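PDB 5HXW: L-amino acid deaminase from Proteus vulgaris, which probably catalyses the oxidative deamination of L-amino acids to 2-oxo acids as a membrane-bound, FAD-dependent flavoprotein. Local coordinates for residues V66-G69 with G73-S76; E140-V145 with I149-R154; R244-N249 with S350-F355. All coordinates share one frame; numbering follows the deposited sequence.

Contact 1: residues V66-G69 with G73-S76; sequences VEKG and GEQS. With FAD (flavin-adenine dinucleotide), chain G.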
loop_
_atom_site.group_PDB
_atom_site.type_symbol
_atom_site.label_atom_id
_atom_site.label_comp_id
_atom_site.label_asym_id
_atom_site.label_seq_id
_atom_site.Cartn_x
_atom_site.Cartn_y
_atom_site.Cartn_z
ATOM N N VAL A 66 14.937 -0.070 -10.718
ATOM C CA VAL A 66 15.800 -1.058 -10.064
ATOM C C VAL A 66 15.068 -1.678 -8.874
ATOM O O VAL A 66 14.392 -0.976 -8.111
ATOM C CB VAL A 66 17.203 -0.506 -9.667
ATOM C CG1 VAL A 66 18.045 -0.240 -10.910
ATOM C CG2 VAL A 66 17.113 0.743 -8.792
ATOM N N GLU A 67 15.195 -2.997 -8.744
ATOM C CA GLU A 67 14.494 -3.770 -7.726
ATOM C C GLU A 67 15.443 -4.785 -7.107
ATOM O O GLU A 67 16.063 -5.581 -7.820
ATOM C CB GLU A 67 13.266 -4.460 -8.342
ATOM C CG GLU A 67 12.575 -5.529 -7.491
ATOM C CD GLU A 67 12.057 -5.018 -6.156
ATOM O OE1 GLU A 67 11.237 -4.070 -6.136
ATOM O OE2 GLU A 67 12.472 -5.579 -5.120
ATOM N N LYS A 68 15.538 -4.749 -5.778
ATOM C CA LYS A 68 16.458 -5.602 -5.019
ATOM C C LYS A 68 16.063 -7.077 -5.013
ATOM O O LYS A 68 16.925 -7.946 -4.873
ATOM C CB LYS A 68 16.645 -5.085 -3.584
ATOM C CG LYS A 68 15.402 -5.069 -2.707
ATOM C CD LYS A 68 15.786 -4.992 -1.238
ATOM C CE LYS A 68 14.588 -4.762 -0.336
ATOM N NZ LYS A 68 13.752 -5.984 -0.186
ATOM N N GLY A 69 14.763 -7.343 -5.153
ATOM C CA GLY A 69 14.232 -8.702 -5.191
ATOM C C GLY A 69 13.500 -8.961 -6.491
ATOM O O GLY A 69 13.996 -8.618 -7.571
ATOM N N GLY A 73 7.434 -8.164 -4.831
ATOM C CA GLY A 73 7.725 -9.223 -3.865
ATOM C C GLY A 73 7.335 -8.927 -2.428
ATOM O O GLY A 73 7.268 -9.846 -1.606
ATOM N N GLU A 74 7.085 -7.654 -2.118
ATOM C CA GLU A 74 6.773 -7.237 -0.747
ATOM C C GLU A 74 5.301 -6.782 -0.604
ATOM O O GLU A 74 4.398 -7.521 -1.010
ATOM C CB GLU A 74 7.817 -6.226 -0.226
ATOM C CG GLU A 74 9.256 -6.754 -0.276
ATOM C CD GLU A 74 10.270 -5.918 0.499
ATOM O OE1 GLU A 74 10.154 -4.672 0.530
ATOM O OE2 GLU A 74 11.206 -6.514 1.073
ATOM N N GLN A 75 5.061 -5.592 -0.046
ATOM C CA GLN A 75 3.708 -5.038 0.173
ATOM C C GLN A 75 2.699 -5.202 -0.976
ATOM O O GLN A 75 1.523 -5.500 -0.735
ATOM C CB GLN A 75 3.808 -3.550 0.489
ATOM C CG GLN A 75 3.733 -3.195 1.953
ATOM C CD GLN A 75 4.132 -1.757 2.207
ATOM O OE1 GLN A 75 5.185 -1.305 1.753
ATOM N NE2 GLN A 75 3.296 -1.031 2.943
ATOM N N SER A 76 3.174 -5.001 -2.209
ATOM C CA SER A 76 2.340 -4.966 -3.416
ATOM C C SER A 76 1.768 -6.317 -3.884
ATOM O O SER A 76 1.076 -6.380 -4.909
ATOM C CB SER A 76 3.109 -4.288 -4.550
ATOM O OG SER A 76 3.188 -2.892 -4.327
HETATM P PA FAD G . 6.263 -2.077 -1.938
HETATM O O1A FAD G . 6.822 -2.843 -0.765
HETATM O O2A FAD G . 5.110 -2.664 -2.694
HETATM O O5B FAD G . 7.451 -1.794 -2.977
HETATM C C5B FAD G . 8.738 -1.390 -2.532
HETATM C C4B FAD G . 9.768 -2.173 -3.319
HETATM O O4B FAD G . 11.016 -1.486 -3.305
HETATM C C3B FAD G . 10.012 -3.546 -2.713
HETATM O O3B FAD G . 9.716 -4.513 -3.724
HETATM C C2B FAD G . 11.486 -3.547 -2.335
HETATM O O2B FAD G . 12.120 -4.797 -2.605
HETATM C C1B FAD G . 12.061 -2.449 -3.209
HETATM N N9A FAD G . 13.277 -1.799 -2.668
HETATM C C8A FAD G . 13.420 -1.253 -1.443
HETATM N N7A FAD G . 14.656 -0.727 -1.282
HETATM C C5A FAD G . 15.329 -0.938 -2.426
HETATM C C6A FAD G . 16.687 -0.635 -2.934
HETATM N N6A FAD G . 17.571 0.014 -2.145
HETATM N N1A FAD G . 17.002 -1.018 -4.198
HETATM C C2A FAD G . 16.115 -1.658 -4.990
HETATM N N3A FAD G . 14.861 -1.969 -4.592
HETATM C C4A FAD G . 14.416 -1.638 -3.347
HETATM N N1 FAD G . -3.595 -0.967 0.451
HETATM C C2 FAD G . -4.853 -0.769 -0.014
HETATM O O2 FAD G . -5.040 0.171 -0.814
HETATM N N3 FAD G . -5.891 -1.544 0.366
HETATM C C4 FAD G . -5.749 -2.570 1.228
HETATM O O4 FAD G . -6.736 -3.273 1.554
HETATM C C4X FAD G . -4.391 -2.855 1.780
HETATM N N5 FAD G . -4.148 -3.864 2.652
HETATM C C5X FAD G . -2.901 -4.093 3.149
HETATM C C6 FAD G . -2.674 -5.143 4.047
HETATM C C7 FAD G . -1.393 -5.392 4.546
HETATM C C7M FAD G . -1.187 -6.533 5.514
HETATM C C8 FAD G . -0.256 -4.522 4.113
HETATM C C8M FAD G . 1.157 -4.713 4.591
HETATM C C9 FAD G . -0.483 -3.484 3.224
HETATM C C9A FAD G . -1.757 -3.230 2.722
HETATM N N10 FAD G . -1.981 -2.175 1.799
HETATM C C10 FAD G . -3.295 -1.960 1.323
HETATM C "C1'" FAD G . -0.882 -1.286 1.397
HETATM C "C2'" FAD G . -0.163 -1.545 0.094
HETATM O "O2'" FAD G . 0.296 -2.897 0.058
HETATM C "C3'" FAD G . 1.050 -0.616 0.075
HETATM O "O3'" FAD G . 0.730 0.697 0.589
HETATM C "C4'" FAD G . 1.669 -0.503 -1.316
HETATM O "O4'" FAD G . 2.047 -1.797 -1.822
HETATM C "C5'" FAD G . 2.894 0.391 -1.238
HETATM O "O5'" FAD G . 3.643 0.221 -2.429
HETATM P P FAD G . 5.215 0.508 -2.451
HETATM O O1P FAD G . 5.648 0.298 -3.874
HETATM O O2P FAD G . 5.465 1.840 -1.800
HETATM O O3P FAD G . 5.849 -0.599 -1.464
#
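The carboxylate of Glu-74 receives Lys-68 over one of its faces: the ammonium NZ stands 60° out of the carboxylate plane and makes a salt bridge to OE2 at 2.9 Å. The other oxygen, OE1, packs 3.4 Å from C2B of the FAD ribose. The second flat group, the carboxylate of Glu-67, faces the same sugar with both oxygens. OE2 accepts a hydrogen bond from O2B at 2.7 Å and OE1 one from O3B at 2.9 Å, while the anti lone pair of OE2 accepts the backbone N of Gly-69. With Ala-45 N also donating to OE1, the group is fixed against rotation. An acidic residue just after the second strand, gripping both ribose hydroxyls, is the classic sign of a Rossmann-type dinucleotide fold; glutamate suits the place because its two oxygens match a vicinal diol.

Lys-68 is used along its whole length. Its methylenes lie above the adenine plane, with CG 3.6 Å from C4A, and a bend at chi4 (74°) then turns NZ toward the ribose hydroxyl O2B, to which it donates at 3.2 Å; it also donates to Arg-356 O. Trp-242 NE1 gives Glu-74 OE2 a second donor. Farther along FAD, Ser-76 meets the diphosphate: its OG donates to O2A and accepts from O4' at 3.0 Å. The backbone N atoms of Gln-75 and Ser-76 add weak bonds to O1A and O2A.

Hydroxyl O2B thus donates to Glu-67 and accepts from Lys-68. Sharing the buried ammonium between Glu-74, O2B and a carbonyl probably keeps the charges of this site balanced and both glutamates ionised.

Contact 2: residues E140-V145 with I149-R154; sequences ERSKNV and IPFKTR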
loop_
_atom_site.group_PDB
_atom_site.type_symbol
_atom_site.label_atom_id
_atom_site.label_comp_id
_atom_site.label_asym_id
_atom_site.label_seq_id
_atom_site.Cartn_x
_atom_site.Cartn_y
_atom_site.Cartn_z
ATOM N N GLU A 140 -21.063 15.324 5.855
ATOM C CA GLU A 140 -20.070 16.384 5.625
ATOM C C GLU A 140 -19.443 16.297 4.233
ATOM O O GLU A 140 -19.235 17.322 3.577
ATOM C CB GLU A 140 -18.969 16.369 6.698
ATOM C CG GLU A 140 -19.384 16.867 8.083
ATOM C CD GLU A 140 -19.829 18.322 8.110
ATOM O OE1 GLU A 140 -19.180 19.174 7.463
ATOM O OE2 GLU A 140 -20.832 18.617 8.795
ATOM N N ARG A 141 -19.164 15.069 3.793
ATOM C CA ARG A 141 -18.526 14.814 2.501
ATOM C C ARG A 141 -19.485 14.875 1.304
ATOM O O ARG A 141 -19.045 15.099 0.174
ATOM C CB ARG A 141 -17.783 13.473 2.528
ATOM C CG ARG A 141 -16.547 13.437 1.645
ATOM C CD ARG A 141 -15.348 14.084 2.322
ATOM N NE ARG A 141 -14.658 15.008 1.421
ATOM C CZ ARG A 141 -13.503 15.617 1.685
ATOM N NH1 ARG A 141 -12.868 15.408 2.834
ATOM N NH2 ARG A 141 -12.975 16.438 0.785
ATOM N N SER A 142 -20.779 14.671 1.552
ATOM C CA SER A 142 -21.808 14.773 0.509
ATOM C C SER A 142 -22.060 16.223 0.085
ATOM O O SER A 142 -22.219 16.501 -1.107
ATOM C CB SER A 142 -23.115 14.115 0.959
ATOM O OG SER A 142 -22.955 12.716 1.108
ATOM N N LYS A 143 -22.088 17.128 1.067
ATOM C CA LYS A 143 -22.294 18.564 0.836
ATOM C C LYS A 143 -21.095 19.225 0.147
ATOM O O LYS A 143 -21.267 20.132 -0.671
ATOM C CB LYS A 143 -22.612 19.280 2.153
ATOM N N ASN A 144 -19.894 18.763 0.493
ATOM C CA ASN A 144 -18.650 19.212 -0.130
ATOM C C ASN A 144 -17.797 18.002 -0.519
ATOM O O ASN A 144 -17.094 17.422 0.318
ATOM C CB ASN A 144 -17.892 20.172 0.807
ATOM C CG ASN A 144 -16.733 20.884 0.122
ATOM O OD1 ASN A 144 -16.870 21.421 -0.981
ATOM N ND2 ASN A 144 -15.584 20.911 0.790
ATOM N N VAL A 145 -17.886 17.620 -1.792
ATOM C CA VAL A 145 -17.192 16.434 -2.318
ATOM C C VAL A 145 -15.737 16.764 -2.680
ATOM O O VAL A 145 -14.825 15.988 -2.370
ATOM C CB VAL A 145 -17.941 15.798 -3.523
ATOM C CG1 VAL A 145 -17.357 14.435 -3.878
ATOM C CG2 VAL A 145 -19.430 15.653 -3.231
ATOM N N ILE A 149 -16.493 13.921 -9.684
ATOM C CA ILE A 149 -16.761 12.478 -9.631
ATOM C C ILE A 149 -17.800 12.229 -8.524
ATOM O O ILE A 149 -17.558 12.599 -7.367
ATOM C CB ILE A 149 -15.465 11.656 -9.382
ATOM C CG1 ILE A 149 -14.447 11.892 -10.508
ATOM C CG2 ILE A 149 -15.772 10.164 -9.252
ATOM C CD1 ILE A 149 -12.997 11.752 -10.089
ATOM N N PRO A 150 -18.959 11.616 -8.875
ATOM C CA PRO A 150 -20.060 11.429 -7.914
ATOM C C PRO A 150 -19.700 10.537 -6.723
ATOM O O PRO A 150 -19.035 9.508 -6.886
ATOM C CB PRO A 150 -21.171 10.786 -8.760
ATOM C CG PRO A 150 -20.834 11.140 -10.169
ATOM C CD PRO A 150 -19.334 11.123 -10.215
ATOM N N PHE A 151 -20.137 10.966 -5.540
ATOM C CA PHE A 151 -19.883 10.287 -4.273
ATOM C C PHE A 151 -21.019 9.302 -3.994
ATOM O O PHE A 151 -22.193 9.687 -3.975
ATOM C CB PHE A 151 -19.748 11.336 -3.160
ATOM C CG PHE A 151 -19.497 10.772 -1.787
ATOM C CD1 PHE A 151 -18.262 10.199 -1.457
ATOM C CD2 PHE A 151 -20.487 10.848 -0.802
ATOM C CE1 PHE A 151 -18.031 9.695 -0.181
ATOM C CE2 PHE A 151 -20.261 10.345 0.475
ATOM C CZ PHE A 151 -19.029 9.772 0.787
ATOM N N LYS A 152 -20.657 8.036 -3.788
ATOM C CA LYS A 152 -21.631 6.939 -3.704
ATOM C C LYS A 152 -21.545 6.124 -2.402
ATOM O O LYS A 152 -21.478 4.888 -2.429
ATOM C CB LYS A 152 -21.509 6.031 -4.939
ATOM C CG LYS A 152 -22.034 6.643 -6.235
ATOM C CD LYS A 152 -21.580 5.853 -7.456
ATOM C CE LYS A 152 -22.583 4.784 -7.867
ATOM N NZ LYS A 152 -23.690 5.342 -8.692
ATOM N N THR A 153 -21.558 6.826 -1.267
ATOM C CA THR A 153 -21.565 6.192 0.057
ATOM C C THR A 153 -22.759 6.691 0.865
ATOM O O THR A 153 -22.981 7.900 0.978
ATOM C CB THR A 153 -20.247 6.439 0.825
ATOM O OG1 THR A 153 -19.134 6.063 0.005
ATOM C CG2 THR A 153 -20.197 5.642 2.132
ATOM N N ARG A 154 -23.523 5.749 1.415
ATOM C CA ARG A 154 -24.726 6.060 2.190
ATOM C C ARG A 154 -24.996 5.025 3.285
ATOM O O ARG A 154 -24.497 3.899 3.227
ATOM C CB ARG A 154 -25.949 6.221 1.263
ATOM C CG ARG A 154 -26.426 4.936 0.598
ATOM C CD ARG A 154 -27.244 5.204 -0.652
ATOM N NE ARG A 154 -27.729 3.956 -1.245
ATOM C CZ ARG A 154 -27.058 3.209 -2.122
ATOM N NH1 ARG A 154 -25.844 3.561 -2.539
ATOM N NH2 ARG A 154 -27.606 2.094 -2.585
#
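Val-145 and Phe-151 bury the most surface in this small contact at the protein's exterior, methyl CG1 of the valine lying 4.0 Å from the phenylalanine CB. The same methyl also rests 3.9 Å from the carbonyl O of Ile-149, an oxygen that accepts a hydrogen bond from His-97 NE2. Valine fits because a branch starting at CB fills the short gap without needing a long side chain. With its CG anti to the backbone N (chi1 179°), the Phe-151 ring stretches out to the last helical turn, where the backbones come within 6.8 Å between the CA atoms of Ser-142 and Phe-151. Thr-153 N lies 4.1 Å above one face of the ring, offset toward its rim.

On the solvent side the contacts are fewer. The exposed Ser-142 makes one close approach, at the ring's edge and near its plane, with OG 3.6 Å from Phe-151 CD2; the polar demand of this hydroxyl is met within the helix by Ile-138 O, and a small side chain suits an exposed position beside an aromatic edge. Arg-141 gives only its CB, 4.3 Å from Phe-151 CZ, before the chain leads off to a salt bridge between its guanidinium and Asp-90. Ile-149 turns its own side chain to helix 93-104.

The helix ends here, Asn-144 being the first residue to leave helical angles, and the chain reverses through a short loop into strand 153-157, which pairs antiparallel with strand 174-178. This is a tight helix-loop-strand connection, its two arms closed by one aromatic residue at the margin of the large mixed sheet.

Contact 3: residues R244-N249 with S350-F355; sequences RLFMQN and SPFEQF. With FAD (flavin-adenine dinucleotide), chain G.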
loop_
_atom_site.group_PDB
_atom_site.type_symbol
_atom_site.label_atom_id
_atom_site.label_comp_id
_atom_site.label_asym_id
_atom_site.label_seq_id
_atom_site.Cartn_x
_atom_site.Cartn_y
_atom_site.Cartn_z
ATOM N N ARG A 244 13.081 4.785 4.316
ATOM C CA ARG A 244 13.787 5.462 5.410
ATOM C C ARG A 244 15.289 5.148 5.395
ATOM O O ARG A 244 16.121 6.066 5.455
ATOM C CB ARG A 244 13.179 5.102 6.777
ATOM C CG ARG A 244 14.064 5.530 7.934
ATOM C CD ARG A 244 13.504 5.267 9.316
ATOM N NE ARG A 244 14.533 5.581 10.311
ATOM C CZ ARG A 244 14.810 6.800 10.784
ATOM N NH1 ARG A 244 14.131 7.869 10.377
ATOM N NH2 ARG A 244 15.779 6.949 11.678
ATOM N N LEU A 245 15.611 3.857 5.305
ATOM C CA LEU A 245 16.990 3.368 5.324
ATOM C C LEU A 245 17.816 3.880 4.136
ATOM O O LEU A 245 19.004 4.178 4.291
ATOM C CB LEU A 245 17.011 1.834 5.400
ATOM C CG LEU A 245 18.311 1.054 5.652
ATOM C CD1 LEU A 245 18.983 1.413 6.971
ATOM C CD2 LEU A 245 18.015 -0.436 5.601
ATOM N N PHE A 246 17.178 3.993 2.968
ATOM C CA PHE A 246 17.809 4.567 1.774
ATOM C C PHE A 246 18.167 6.043 1.969
ATOM O O PHE A 246 19.262 6.468 1.598
ATOM C CB PHE A 246 16.919 4.373 0.535
ATOM C CG PHE A 246 17.607 4.697 -0.765
ATOM C CD1 PHE A 246 18.393 3.741 -1.411
ATOM C CD2 PHE A 246 17.475 5.962 -1.344
ATOM C CE1 PHE A 246 19.038 4.045 -2.606
ATOM C CE2 PHE A 246 18.119 6.272 -2.539
ATOM C CZ PHE A 246 18.899 5.310 -3.172
ATOM N N MET A 247 17.247 6.807 2.554
ATOM C CA MET A 247 17.449 8.244 2.783
ATOM C C MET A 247 18.336 8.538 4.002
ATOM O O MET A 247 18.891 9.641 4.117
ATOM C CB MET A 247 16.107 8.977 2.889
ATOM C CG MET A 247 15.203 8.874 1.662
ATOM S SD MET A 247 15.936 9.413 0.101
ATOM C CE MET A 247 16.088 11.183 0.355
ATOM N N GLN A 248 18.455 7.558 4.902
ATOM C CA GLN A 248 19.388 7.620 6.031
ATOM C C GLN A 248 20.841 7.738 5.584
ATOM O O GLN A 248 21.584 8.570 6.107
ATOM C CB GLN A 248 19.239 6.397 6.930
ATOM C CG GLN A 248 18.620 6.691 8.281
ATOM C CD GLN A 248 19.005 5.659 9.320
ATOM O OE1 GLN A 248 18.832 4.452 9.118
ATOM N NE2 GLN A 248 19.527 6.128 10.445
ATOM N N ASN A 249 21.225 6.904 4.615
ATOM C CA ASN A 249 22.565 6.920 4.018
ATOM C C ASN A 249 22.886 8.225 3.284
ATOM O O ASN A 249 24.060 8.560 3.095
ATOM C CB ASN A 249 22.740 5.726 3.074
ATOM C CG ASN A 249 24.199 5.397 2.794
ATOM O OD1 ASN A 249 25.071 5.588 3.643
ATOM N ND2 ASN A 249 24.468 4.887 1.598
ATOM N N SER A 350 25.316 -3.316 0.945
ATOM C CA SER A 350 24.307 -2.506 1.635
ATOM C C SER A 350 23.329 -3.398 2.407
ATOM O O SER A 350 23.248 -4.596 2.117
ATOM C CB SER A 350 23.555 -1.635 0.621
ATOM O OG SER A 350 22.844 -2.424 -0.314
ATOM N N PRO A 351 22.578 -2.826 3.384
ATOM C CA PRO A 351 21.577 -3.621 4.113
ATOM C C PRO A 351 20.459 -4.172 3.222
ATOM O O PRO A 351 19.831 -5.171 3.581
ATOM C CB PRO A 351 20.998 -2.628 5.121
ATOM C CG PRO A 351 22.037 -1.577 5.268
ATOM C CD PRO A 351 22.639 -1.447 3.907
ATOM N N PHE A 352 20.232 -3.525 2.075
ATOM C CA PHE A 352 19.276 -3.989 1.061
ATOM C C PHE A 352 19.702 -5.312 0.419
ATOM O O PHE A 352 18.876 -6.012 -0.170
ATOM C CB PHE A 352 19.076 -2.931 -0.032
ATOM C CG PHE A 352 18.815 -1.547 0.490
ATOM C CD1 PHE A 352 17.640 -1.252 1.189
ATOM C CD2 PHE A 352 19.740 -0.527 0.272
ATOM C CE1 PHE A 352 17.402 0.032 1.667
ATOM C CE2 PHE A 352 19.501 0.758 0.740
ATOM C CZ PHE A 352 18.334 1.036 1.441
ATOM N N GLU A 353 20.995 -5.628 0.517
ATOM C CA GLU A 353 21.540 -6.911 0.074
ATOM C C GLU A 353 21.637 -7.879 1.256
ATOM O O GLU A 353 21.361 -9.075 1.114
ATOM C CB GLU A 353 22.919 -6.721 -0.569
ATOM C CG GLU A 353 22.938 -5.810 -1.791
ATOM C CD GLU A 353 24.304 -5.193 -2.038
ATOM O OE1 GLU A 353 24.446 -3.973 -1.808
ATOM O OE2 GLU A 353 25.233 -5.922 -2.451
ATOM N N GLN A 354 22.021 -7.337 2.414
ATOM C CA GLN A 354 22.206 -8.088 3.663
ATOM C C GLN A 354 20.888 -8.644 4.219
ATOM O O GLN A 354 20.854 -9.744 4.779
ATOM C CB GLN A 354 22.872 -7.182 4.702
ATOM C CG GLN A 354 23.686 -7.901 5.768
ATOM C CD GLN A 354 24.553 -6.948 6.572
ATOM O OE1 GLN A 354 24.048 -6.088 7.299
ATOM N NE2 GLN A 354 25.868 -7.097 6.446
ATOM N N PHE A 355 19.821 -7.863 4.062
ATOM C CA PHE A 355 18.486 -8.232 4.508
ATOM C C PHE A 355 17.529 -8.231 3.309
ATOM O O PHE A 355 16.380 -7.796 3.430
ATOM C CB PHE A 355 17.996 -7.254 5.592
ATOM C CG PHE A 355 18.788 -7.298 6.875
ATOM C CD1 PHE A 355 18.438 -8.184 7.900
ATOM C CD2 PHE A 355 19.872 -6.436 7.076
ATOM C CE1 PHE A 355 19.166 -8.220 9.087
ATOM C CE2 PHE A 355 20.599 -6.471 8.261
ATOM C CZ PHE A 355 20.243 -7.361 9.267
HETATM P PA FAD G . 6.263 -2.077 -1.938
HETATM O O1A FAD G . 6.822 -2.843 -0.765
HETATM O O2A FAD G . 5.110 -2.664 -2.694
HETATM O O5B FAD G . 7.451 -1.794 -2.977
HETATM C C5B FAD G . 8.738 -1.390 -2.532
HETATM C C4B FAD G . 9.768 -2.173 -3.319
HETATM O O4B FAD G . 11.016 -1.486 -3.305
HETATM C C3B FAD G . 10.012 -3.546 -2.713
HETATM O O3B FAD G . 9.716 -4.513 -3.724
HETATM C C2B FAD G . 11.486 -3.547 -2.335
HETATM O O2B FAD G . 12.120 -4.797 -2.605
HETATM C C1B FAD G . 12.061 -2.449 -3.209
HETATM N N9A FAD G . 13.277 -1.799 -2.668
HETATM C C8A FAD G . 13.420 -1.253 -1.443
HETATM N N7A FAD G . 14.656 -0.727 -1.282
HETATM C C5A FAD G . 15.329 -0.938 -2.426
HETATM C C6A FAD G . 16.687 -0.635 -2.934
HETATM N N6A FAD G . 17.571 0.014 -2.145
HETATM N N1A FAD G . 17.002 -1.018 -4.198
HETATM C C2A FAD G . 16.115 -1.658 -4.990
HETATM N N3A FAD G . 14.861 -1.969 -4.592
HETATM C C4A FAD G . 14.416 -1.638 -3.347
HETATM N N1 FAD G . -3.595 -0.967 0.451
HETATM C C2 FAD G . -4.853 -0.769 -0.014
HETATM O O2 FAD G . -5.040 0.171 -0.814
HETATM N N3 FAD G . -5.891 -1.544 0.366
HETATM C C4 FAD G . -5.749 -2.570 1.228
HETATM O O4 FAD G . -6.736 -3.273 1.554
HETATM C C4X FAD G . -4.391 -2.855 1.780
HETATM N N5 FAD G . -4.148 -3.864 2.652
HETATM C C5X FAD G . -2.901 -4.093 3.149
HETATM C C6 FAD G . -2.674 -5.143 4.047
HETATM C C7 FAD G . -1.393 -5.392 4.546
HETATM C C7M FAD G . -1.187 -6.533 5.514
HETATM C C8 FAD G . -0.256 -4.522 4.113
HETATM C C8M FAD G . 1.157 -4.713 4.591
HETATM C C9 FAD G . -0.483 -3.484 3.224
HETATM C C9A FAD G . -1.757 -3.230 2.722
HETATM N N10 FAD G . -1.981 -2.175 1.799
HETATM C C10 FAD G . -3.295 -1.960 1.323
HETATM C "C1'" FAD G . -0.882 -1.286 1.397
HETATM C "C2'" FAD G . -0.163 -1.545 0.094
HETATM O "O2'" FAD G . 0.296 -2.897 0.058
HETATM C "C3'" FAD G . 1.050 -0.616 0.075
HETATM O "O3'" FAD G . 0.730 0.697 0.589
HETATM C "C4'" FAD G . 1.669 -0.503 -1.316
HETATM O "O4'" FAD G . 2.047 -1.797 -1.822
HETATM C "C5'" FAD G . 2.894 0.391 -1.238
HETATM O "O5'" FAD G . 3.643 0.221 -2.429
HETATM P P FAD G . 5.215 0.508 -2.451
HETATM O O1P FAD G . 5.648 0.298 -3.874
HETATM O O2P FAD G . 5.465 1.840 -1.800
HETATM O O3P FAD G . 5.849 -0.599 -1.464
#
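Phe-352 CG lies beside its own backbone N (chi1 -48°), while Phe-246 carries CG on the far side of its backbone N (chi1 -169°); these torsions bring the two rings together, and the side chains cross at about a right angle. They help to build the adenine end of the FAD pocket in a Rossmann-like domain, where helix 243-248, following the sheet strand 235-237, faces the short helix 351-354.

The rim of Phe-352 comes up to the edge of the Phe-246 ring, near that ring's plane, CE2 3.8 Å from CD1, with the two rings tilted against each other. Leu-245 and Phe-352 run antiparallel alongside each other, and Leu-245 CD2 touches Pro-351 CB at 3.7 Å. Branched and cyclic aliphatic groups suit this buried seam, which offers the helices mainly apolar side-chain packing. Proline also fits the first turn of a helix, where its missing N-H costs no bond.

Ser-350 is the N-cap of that helix. Glu-353 OE1 takes both its N, at 3.0 Å, and its OG, the latter on the anti lone pair, and also pairs with Arg-211.

Phenylalanine suits position 352 because its pi face receives the amino group N6A of FAD, which sits over the ring centre, 3.2 Å above the plane, while the backbone N of Phe-246 lies at the ring's edge, 3.5 Å from Phe-352 CZ.

Overall arrangement
Contacts 1 and 3 are neighbours on one FAD molecule, their centres about 14 Å apart: contact 1 holds the ribose and the diphosphate, and contact 3 puts an aromatic face against the adenine amino group. They touch directly where Lys-68 CD packs 3.4 Å from Phe-352 O, so residues far apart in sequence close around the cofactor together. Contact 2 lies across the chain's centre from both, with centres about 36 Å from contact 1 and 42 Å from contact 3. Its nearest atoms stay about 23 Å from contact 1 and 28 Å from contact 3; nevertheless, the side chain of Ile-149 comes within about 12 Å of that of Thr-424, another FAD-binding residue.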